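Local coordinates for hypothetical protein AF1531 (Archaeoglobus fulgidus, PDB 2I5H) that is of unknown function but belongs to the DUF655 family, placed with the helix-hairpin-helix clan, whose members often bind nucleic acids, at residues L56-R61 against Y83-R88; A21-F26 against A45-E50. One frame throughout, in Å; residues are numbered along the deposited sequence.

Contact 1 of 2, residues L56-R61 against Y83-R88; sequences LEVSIR and YKIKRR
Strands 55-60 and 82-88 pair antiparallel, and a classic beta bulge interrupts the pairing where Lys86 and Arg87 both face Glu57. The carbonyl O of Glu57 takes two backbone bonds: Lys86 N donates to it at 2.8 Å, and Arg87 N adds a weak one. In return Glu57 N donates to Arg87 O. The bulge shifts the register by one residue, and Val58 then pairs with Ile85. The Glu57 and Arg87 side chains run alongside each other and point the same way. OE2 of Glu57 meets NH2 of Arg87 at 3.0 Å in a salt bridge, and Arg87 NE adds a weak bond to the same OE2. OE2 lies at the guanidinium edge, but the carboxylate plane is turned 72° from that group. OE1 of Glu57 is held by His31. Cutting Glu57 back to an alanine is likely to leave the Arg87 guanidinium without its carboxylate mate and to take an acceptor from His31. Farther along, Ser59 N donates to Lys84 O at 2.8 Å, and Tyr83 N to Ser59 O. With chi1 at 47°, Ser59 OG sits between its own backbone N and carbonyl carbon, where it accepts from Lys84 N at 2.9 Å. A water also bonds to this OG. On the face of Leu56, Val58, Ile85 and Arg88 the touching groups are hydrocarbon: Leu56 CD2 lies 4.2 Å from Ile85 CG2, and Arg88 meets the same CD2 through its CB. The arrangement is a classic bulge, a feature chiefly of antiparallel sheets, here in 82-88, the outermost strand on this side of the sheet.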
ATOM      1  N   LEU A  56       3.610   5.171   8.445  1.00 13.72           N
ATOM      2  CA  LEU A  56       4.488   5.934   9.319  1.00 13.06           C
ATOM      3  C   LEU A  56       4.125   7.405   9.401  1.00 11.77           C
ATOM      4  O   LEU A  56       3.582   7.986   8.461  1.00 13.45           O
ATOM      5  CB  LEU A  56       5.942   5.840   8.808  1.00 14.09           C
ATOM      6  CG  LEU A  56       6.602   4.461   8.681  1.00 14.06           C
ATOM      7  CD1 LEU A  56       7.901   4.558   7.879  1.00 14.32           C
ATOM      8  CD2 LEU A  56       6.875   3.913  10.061  1.00 12.55           C
ATOM      9  N   GLU A  57       4.430   8.004  10.546  1.00 12.26           N
ATOM     10  CA  GLU A  57       4.230   9.428  10.718  1.00 12.16           C
ATOM     11  C   GLU A  57       5.667   9.939  10.828  1.00 13.37           C
ATOM     12  O   GLU A  57       6.469   9.388  11.588  1.00 12.47           O
ATOM     13  CB  GLU A  57       3.450   9.723  11.995  1.00 14.59           C
ATOM     14  CG  GLU A  57       3.169  11.194  12.195  1.00 19.52           C
ATOM     15  CD  GLU A  57       1.940  11.438  13.056  1.00 22.37           C
ATOM     16  OE1 GLU A  57       0.811  11.134  12.605  1.00 23.58           O
ATOM     17  OE2 GLU A  57       2.108  11.927  14.183  1.00 19.94           O
ATOM     18  N   VAL A  58       5.995  10.956  10.041  1.00 10.36           N
ATOM     19  CA  VAL A  58       7.345  11.518  10.035  1.00 12.38           C
ATOM     20  C   VAL A  58       7.305  13.034  10.094  1.00 11.16           C
ATOM     21  O   VAL A  58       6.331  13.650   9.672  1.00 11.72           O
ATOM     22  CB  VAL A  58       8.089  11.139   8.734  1.00 11.38           C
ATOM     23  CG1 VAL A  58       8.043   9.640   8.519  1.00 11.88           C
ATOM     24  CG2 VAL A  58       7.444  11.850   7.546  1.00 14.01           C
ATOM     25  N   SER A  59       8.367  13.644  10.614  1.00 12.20           N
ATOM     26  CA  SER A  59       8.433  15.094  10.620  1.00 12.86           C
ATOM     27  C   SER A  59       9.070  15.477   9.276  1.00 12.96           C
ATOM     28  O   SER A  59       9.798  14.683   8.669  1.00 11.51           O
ATOM     29  CB  SER A  59       9.275  15.610  11.792  1.00 14.38           C
ATOM     30  OG  SER A  59      10.497  14.905  11.899  1.00 15.01           O
ATOM     31  N   ILE A  60       8.776  16.681   8.810  1.00 11.68           N
ATOM     32  CA  ILE A  60       9.293  17.155   7.529  1.00 12.39           C
ATOM     33  C   ILE A  60      10.243  18.327   7.768  1.00 12.89           C
ATOM     34  O   ILE A  60      10.020  19.138   8.658  1.00 14.96           O
ATOM     35  CB  ILE A  60       8.115  17.592   6.607  1.00 11.79           C
ATOM     36  CG1 ILE A  60       7.213  16.385   6.304  1.00 10.97           C
ATOM     37  CG2 ILE A  60       8.639  18.200   5.310  1.00 10.06           C
ATOM     38  CD1 ILE A  60       7.907  15.232   5.597  1.00 10.52           C
ATOM     39  N   ARG A  61      11.316  18.397   6.982  1.00 12.67           N
ATOM     40  CA  ARG A  61      12.298  19.467   7.114  1.00 14.73           C
ATOM     41  C   ARG A  61      11.743  20.838   6.743  1.00 16.74           C
ATOM     42  O   ARG A  61      10.789  20.953   5.976  1.00 16.35           O
ATOM     43  CB  ARG A  61      13.515  19.161   6.239  1.00 15.67           C
ATOM     44  CG  ARG A  61      14.244  17.886   6.631  1.00 17.20           C
ATOM     45  CD  ARG A  61      15.380  17.596   5.656  1.00 21.10           C
ATOM     46  NE  ARG A  61      16.399  18.633   5.745  1.00 25.95           N
ATOM     47  CZ  ARG A  61      17.319  18.701   6.703  1.00 26.39           C
ATOM     48  NH1 ARG A  61      17.365  17.783   7.660  1.00 26.15           N
ATOM     49  NH2 ARG A  61      18.179  19.708   6.715  1.00 29.14           N
ATOM     50  N   TYR A  83      12.472  14.622   7.919  1.00 15.07           N
ATOM     51  CA  TYR A  83      13.419  14.960   8.965  1.00 16.50           C
ATOM     52  C   TYR A  83      13.605  13.694   9.790  1.00 17.00           C
ATOM     53  O   TYR A  83      14.586  12.978   9.611  1.00 15.83           O
ATOM     54  CB  TYR A  83      12.904  16.125   9.823  1.00 15.86           C
ATOM     55  CG  TYR A  83      13.822  16.533  10.960  1.00 18.10           C
ATOM     56  CD1 TYR A  83      15.216  16.443  10.843  1.00 21.11           C
ATOM     57  CD2 TYR A  83      13.298  17.029  12.149  1.00 18.45           C
ATOM     58  CE1 TYR A  83      16.054  16.837  11.894  1.00 21.59           C
ATOM     59  CE2 TYR A  83      14.119  17.423  13.197  1.00 20.97           C
ATOM     60  CZ  TYR A  83      15.497  17.323  13.065  1.00 22.83           C
ATOM     61  OH  TYR A  83      16.293  17.698  14.120  1.00 25.60           O
ATOM     62  N   LYS A  84      12.641  13.386  10.657  1.00 14.95           N
ATOM     63  CA  LYS A  84      12.732  12.196  11.494  1.00 15.28           C
ATOM     64  C   LYS A  84      11.494  11.303  11.381  1.00 17.48           C
ATOM     65  O   LYS A  84      10.396  11.780  11.077  1.00 15.32           O
ATOM     66  CB  LYS A  84      12.898  12.615  12.958  1.00 15.36           C
ATOM     67  CG  LYS A  84      14.124  13.477  13.246  1.00 18.25           C
ATOM     68  CD  LYS A  84      15.409  12.706  12.986  1.00 26.62           C
ATOM     69  CE  LYS A  84      16.629  13.527  13.372  1.00 28.65           C
ATOM     70  NZ  LYS A  84      17.890  12.760  13.189  1.00 32.78           N
ATOM     71  N   ILE A  85      11.683  10.008  11.608  1.00 16.39           N
ATOM     72  CA  ILE A  85      10.563   9.072  11.598  1.00 17.07           C
ATOM     73  C   ILE A  85      10.051   9.105  13.038  1.00 16.71           C
ATOM     74  O   ILE A  85      10.787   8.783  13.975  1.00 16.16           O
ATOM     75  CB  ILE A  85      11.009   7.642  11.237  1.00 17.46           C
ATOM     76  CG1 ILE A  85      11.573   7.618   9.812  1.00 20.02           C
ATOM     77  CG2 ILE A  85       9.820   6.678  11.338  1.00 19.01           C
ATOM     78  CD1 ILE A  85      12.017   6.241   9.349  1.00 19.80           C
ATOM     79  N   LYS A  86       8.793   9.500  13.220  1.00 15.93           N
ATOM     80  CA  LYS A  86       8.224   9.612  14.563  1.00 14.08           C
ATOM     81  C   LYS A  86       7.706   8.300  15.149  1.00 16.15           C
ATOM     82  O   LYS A  86       8.074   7.914  16.267  1.00 16.38           O
ATOM     83  CB  LYS A  86       7.080  10.638  14.562  1.00 17.40           C
ATOM     84  CG  LYS A  86       7.416  11.997  13.953  1.00 19.98           C
ATOM     85  CD  LYS A  86       8.447  12.772  14.758  1.00 24.27           C
ATOM     86  CE  LYS A  86       7.856  13.362  16.027  1.00 25.07           C
ATOM     87  NZ  LYS A  86       8.848  14.233  16.725  1.00 25.69           N
ATOM     88  N   ARG A  87       6.857   7.612  14.398  1.00 15.21           N
ATOM     89  CA  ARG A  87       6.269   6.377  14.896  1.00 16.49           C
ATOM     90  C   ARG A  87       5.481   5.647  13.828  1.00 16.25           C
ATOM     91  O   ARG A  87       4.998   6.250  12.866  1.00 15.66           O
ATOM     92  CB  ARG A  87       5.320   6.701  16.049  1.00 19.58           C
ATOM     93  CG  ARG A  87       4.235   7.703  15.661  1.00 21.15           C
ATOM     94  CD  ARG A  87       3.409   8.192  16.861  1.00 28.15           C
ATOM     95  NE  ARG A  87       2.654   9.405  16.532  1.00 30.03           N
ATOM     96  CZ  ARG A  87       1.807  10.017  17.358  1.00 35.31           C
ATOM     97  NH1 ARG A  87       1.589   9.538  18.579  1.00 31.18           N
ATOM     98  NH2 ARG A  87       1.168  11.114  16.962  1.00 35.74           N
ATOM     99  N   ARG A  88       5.362   4.339  14.005  1.00 15.06           N
ATOM    100  CA  ARG A  88       4.596   3.521  13.095  1.00 14.07           C
ATOM    101  C   ARG A  88       3.130   3.727  13.485  1.00 14.22           C
ATOM    102  O   ARG A  88       2.810   3.900  14.663  1.00 13.75           O
ATOM    103  CB  ARG A  88       4.991   2.051  13.239  1.00 17.34           C
ATOM    104  CG  ARG A  88       4.245   1.147  12.288  1.00 19.76           C
ATOM    105  CD  ARG A  88       4.870  -0.233  12.226  1.00 21.90           C
ATOM    106  NE  ARG A  88       4.092  -1.107  11.358  1.00 24.02           N
ATOM    107  CZ  ARG A  88       4.473  -2.320  10.978  1.00 24.81           C
ATOM    108  NH1 ARG A  88       5.633  -2.818  11.388  1.00 24.99           N
ATOM    109  NH2 ARG A  88       3.686  -3.034  10.186  1.00 25.92           N
TER
HETATM  110  O   HOH W   1      11.085  15.523  14.495  1.00 19.92           O
HETATM  111  O   HOH W   2      16.723  14.715   7.601  1.00 30.99           O

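Contact 2 of 2, residues A21-F26 against A45-E50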
ATOM      1  N   ALA A  21       8.958   5.872   0.931  1.00 18.03           N
ATOM      2  CA  ALA A  21       7.527   5.874   1.240  1.00 17.74           C
ATOM      3  C   ALA A  21       6.828   6.938   0.406  1.00 18.90           C
ATOM      4  O   ALA A  21       7.470   7.843  -0.139  1.00 20.14           O
ATOM      5  CB  ALA A  21       7.299   6.145   2.728  1.00 16.98           C
ATOM      6  N   TYR A  22       5.509   6.828   0.312  1.00 16.45           N
ATOM      7  CA  TYR A  22       4.711   7.778  -0.452  1.00 17.08           C
ATOM      8  C   TYR A  22       3.828   8.595   0.490  1.00 16.78           C
ATOM      9  O   TYR A  22       3.239   8.064   1.435  1.00 14.26           O
ATOM     10  CB  TYR A  22       3.865   7.027  -1.485  1.00 18.37           C
ATOM     11  CG  TYR A  22       4.645   6.577  -2.708  1.00 22.12           C
ATOM     12  CD1 TYR A  22       4.584   7.299  -3.901  1.00 25.41           C
ATOM     13  CD2 TYR A  22       5.442   5.436  -2.672  1.00 23.86           C
ATOM     14  CE1 TYR A  22       5.295   6.894  -5.031  1.00 26.31           C
ATOM     15  CE2 TYR A  22       6.160   5.018  -3.799  1.00 26.82           C
ATOM     16  CZ  TYR A  22       6.079   5.752  -4.973  1.00 28.21           C
ATOM     17  OH  TYR A  22       6.764   5.335  -6.090  1.00 29.31           O
ATOM     18  N   VAL A  23       3.752   9.898   0.231  1.00 16.22           N
ATOM     19  CA  VAL A  23       2.980  10.807   1.058  1.00 16.15           C
ATOM     20  C   VAL A  23       1.470  10.630   0.922  1.00 15.92           C
ATOM     21  O   VAL A  23       0.929  10.625  -0.182  1.00 16.62           O
ATOM     22  CB  VAL A  23       3.340  12.278   0.737  1.00 17.18           C
ATOM     23  CG1 VAL A  23       2.475  13.215   1.555  1.00 16.12           C
ATOM     24  CG2 VAL A  23       4.814  12.521   1.014  1.00 15.92           C
ATOM     25  N   LEU A  24       0.808  10.486   2.063  1.00 14.88           N
ATOM     26  CA  LEU A  24      -0.637  10.327   2.120  1.00 15.86           C
ATOM     27  C   LEU A  24      -1.302  11.634   2.525  1.00 16.25           C
ATOM     28  O   LEU A  24      -2.406  11.948   2.078  1.00 16.04           O
ATOM     29  CB  LEU A  24      -1.016   9.257   3.149  1.00 13.35           C
ATOM     30  CG  LEU A  24      -0.485   7.834   2.962  1.00 14.94           C
ATOM     31  CD1 LEU A  24      -0.820   7.002   4.197  1.00 16.19           C
ATOM     32  CD2 LEU A  24      -1.100   7.211   1.720  1.00 16.65           C
ATOM     33  N   ASP A  25      -0.620  12.390   3.380  1.00 14.98           N
ATOM     34  CA  ASP A  25      -1.154  13.642   3.890  1.00 14.82           C
ATOM     35  C   ASP A  25      -0.031  14.461   4.517  1.00 15.71           C
ATOM     36  O   ASP A  25       0.811  13.917   5.239  1.00 14.87           O
ATOM     37  CB  ASP A  25      -2.237  13.316   4.935  1.00 16.73           C
ATOM     38  CG  ASP A  25      -2.970  14.545   5.443  1.00 19.28           C
ATOM     39  OD1 ASP A  25      -3.199  15.485   4.658  1.00 21.76           O
ATOM     40  OD2 ASP A  25      -3.337  14.556   6.633  1.00 21.09           O
ATOM     41  N   PHE A  26      -0.003  15.756   4.217  1.00 15.97           N
ATOM     42  CA  PHE A  26       1.004  16.647   4.791  1.00 15.19           C
ATOM     43  C   PHE A  26       0.327  17.706   5.660  1.00 15.84           C
ATOM     44  O   PHE A  26      -0.625  18.373   5.226  1.00 18.06           O
ATOM     45  CB  PHE A  26       1.844  17.321   3.696  1.00 15.38           C
ATOM     46  CG  PHE A  26       2.803  18.363   4.227  1.00 14.81           C
ATOM     47  CD1 PHE A  26       3.673  18.061   5.284  1.00 14.21           C
ATOM     48  CD2 PHE A  26       2.815  19.651   3.698  1.00 16.44           C
ATOM     49  CE1 PHE A  26       4.537  19.030   5.804  1.00 13.24           C
ATOM     50  CE2 PHE A  26       3.679  20.633   4.212  1.00 16.84           C
ATOM     51  CZ  PHE A  26       4.542  20.321   5.269  1.00 16.40           C
ATOM     52  N   ALA A  45       4.025  14.497   8.182  1.00 12.57           N
ATOM     53  CA  ALA A  45       3.420  13.826   7.042  1.00 14.62           C
ATOM     54  C   ALA A  45       3.126  12.377   7.424  1.00 14.71           C
ATOM     55  O   ALA A  45       3.851  11.772   8.217  1.00 11.90           O
ATOM     56  CB  ALA A  45       4.347  13.865   5.830  1.00 12.01           C
ATOM     57  N   GLN A  46       2.039  11.830   6.895  1.00 12.71           N
ATOM     58  CA  GLN A  46       1.761  10.428   7.135  1.00 11.75           C
ATOM     59  C   GLN A  46       2.105   9.785   5.803  1.00 12.81           C
ATOM     60  O   GLN A  46       1.678  10.256   4.744  1.00 14.37           O
ATOM     61  CB  GLN A  46       0.300  10.205   7.524  1.00 12.15           C
ATOM     62  CG  GLN A  46      -0.051  10.855   8.849  1.00 12.98           C
ATOM     63  CD  GLN A  46      -1.397  10.415   9.382  1.00 14.38           C
ATOM     64  OE1 GLN A  46      -2.326  10.161   8.614  1.00 15.37           O
ATOM     65  NE2 GLN A  46      -1.515  10.335  10.703  1.00 16.28           N
ATOM     66  N   VAL A  47       2.908   8.730   5.850  1.00 13.98           N
ATOM     67  CA  VAL A  47       3.343   8.071   4.633  1.00 13.98           C
ATOM     68  C   VAL A  47       3.137   6.567   4.667  1.00 16.02           C
ATOM     69  O   VAL A  47       2.920   5.977   5.726  1.00 14.93           O
ATOM     70  CB  VAL A  47       4.839   8.369   4.365  1.00 14.38           C
ATOM     71  CG1 VAL A  47       5.071   9.869   4.331  1.00 16.70           C
ATOM     72  CG2 VAL A  47       5.716   7.724   5.453  1.00 13.30           C
ATOM     73  N   VAL A  48       3.191   5.951   3.491  1.00 14.88           N
ATOM     74  CA  VAL A  48       3.048   4.508   3.387  1.00 14.67           C
ATOM     75  C   VAL A  48       4.283   3.972   2.664  1.00 16.47           C
ATOM     76  O   VAL A  48       4.639   4.459   1.588  1.00 14.70           O
ATOM     77  CB  VAL A  48       1.731   4.110   2.639  1.00 15.46           C
ATOM     78  CG1 VAL A  48       1.682   4.722   1.235  1.00 17.15           C
ATOM     79  CG2 VAL A  48       1.620   2.597   2.563  1.00 16.05           C
ATOM     80  N   GLY A  49       4.958   3.006   3.286  1.00 15.66           N
ATOM     81  CA  GLY A  49       6.156   2.414   2.700  1.00 18.54           C
ATOM     82  C   GLY A  49       5.884   1.688   1.393  1.00 19.37           C
ATOM     83  O   GLY A  49       4.887   0.978   1.271  1.00 18.75           O
ATOM     84  N   GLU A  50       6.773   1.842   0.412  1.00 21.19           N
ATOM     85  CA  GLU A  50       6.559   1.204  -0.886  1.00 23.54           C
ATOM     86  C   GLU A  50       6.861  -0.291  -0.953  1.00 24.18           C
ATOM     87  O   GLU A  50       6.448  -0.959  -1.895  1.00 26.35           O
ATOM     88  CB  GLU A  50       7.353   1.923  -1.991  1.00 26.21           C
ATOM     89  CG  GLU A  50       8.857   1.964  -1.792  1.00 29.41           C
ATOM     90  CD  GLU A  50       9.612   2.341  -3.070  1.00 30.92           C
ATOM     91  OE1 GLU A  50       9.072   3.113  -3.888  1.00 29.91           O
ATOM     92  OE2 GLU A  50      10.755   1.874  -3.246  1.00 30.56           O
TER
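Leu24 lies against Gln46 and Val48 at a classic beta bulge, where Leu24 and Asp25 both face Gln46. Leu24 N donates to Gln46 O at 2.8 Å, nearly in line with the carbonyl, and Asp25 N adds a weak bond. Gln46 N in turn donates to Asp25 O, completing the bulge. Leu24 CB stands 3.3 Å from the same Gln46 O. Its CG, anti to the carbonyl carbon (chi1 -60°), lies 3.7 Å from Gln46 O. At the end the branches part: CD1 reaches Val47 C at 4.0 Å, while CD2 packs on Val48 CG1 at 3.8 Å. Before the bulge, Tyr22 and Val48 exchange two backbone bonds. On the face of Ala21, Val23 and Val47, Ala21 CB touches Val47 CG2 at 3.5 Å. Glu50 comes to the edge of the Tyr22 ring, with OE1 3.5 Å from CE2, and this carboxylate forms a salt bridge with Arg71. The pair lies inside the five-stranded sheet, between strands 71-73 and 55-60. Helix 96-111 packs against the face of Tyr22, Gln46 and Val48, and its His108 ring meets that of Tyr22.

Both contacts are antiparallel strand pairs of one sheet, and each has a classic beta bulge. Strands 44-49 and 55-60 connect them: Leu56 O lies 2.8 Å from Val47 N, a probable hydrogen bond, and Ile60 CD1 packs on Ala45 CB. Contact 2 is the buried one. It is held by backbone bonds and aliphatic packing, and its polar side chains find partners outside the pair. Contact 1 lies farther from the chain's centre. Its strand 55-60 is mostly buried, but strand 82-88 is largely exposed and carries lysines and arginines; here a salt bridge and waters add to the backbone bonds. Gln46 NE2 of contact 2 bonds Glu57 OE1 of contact 1.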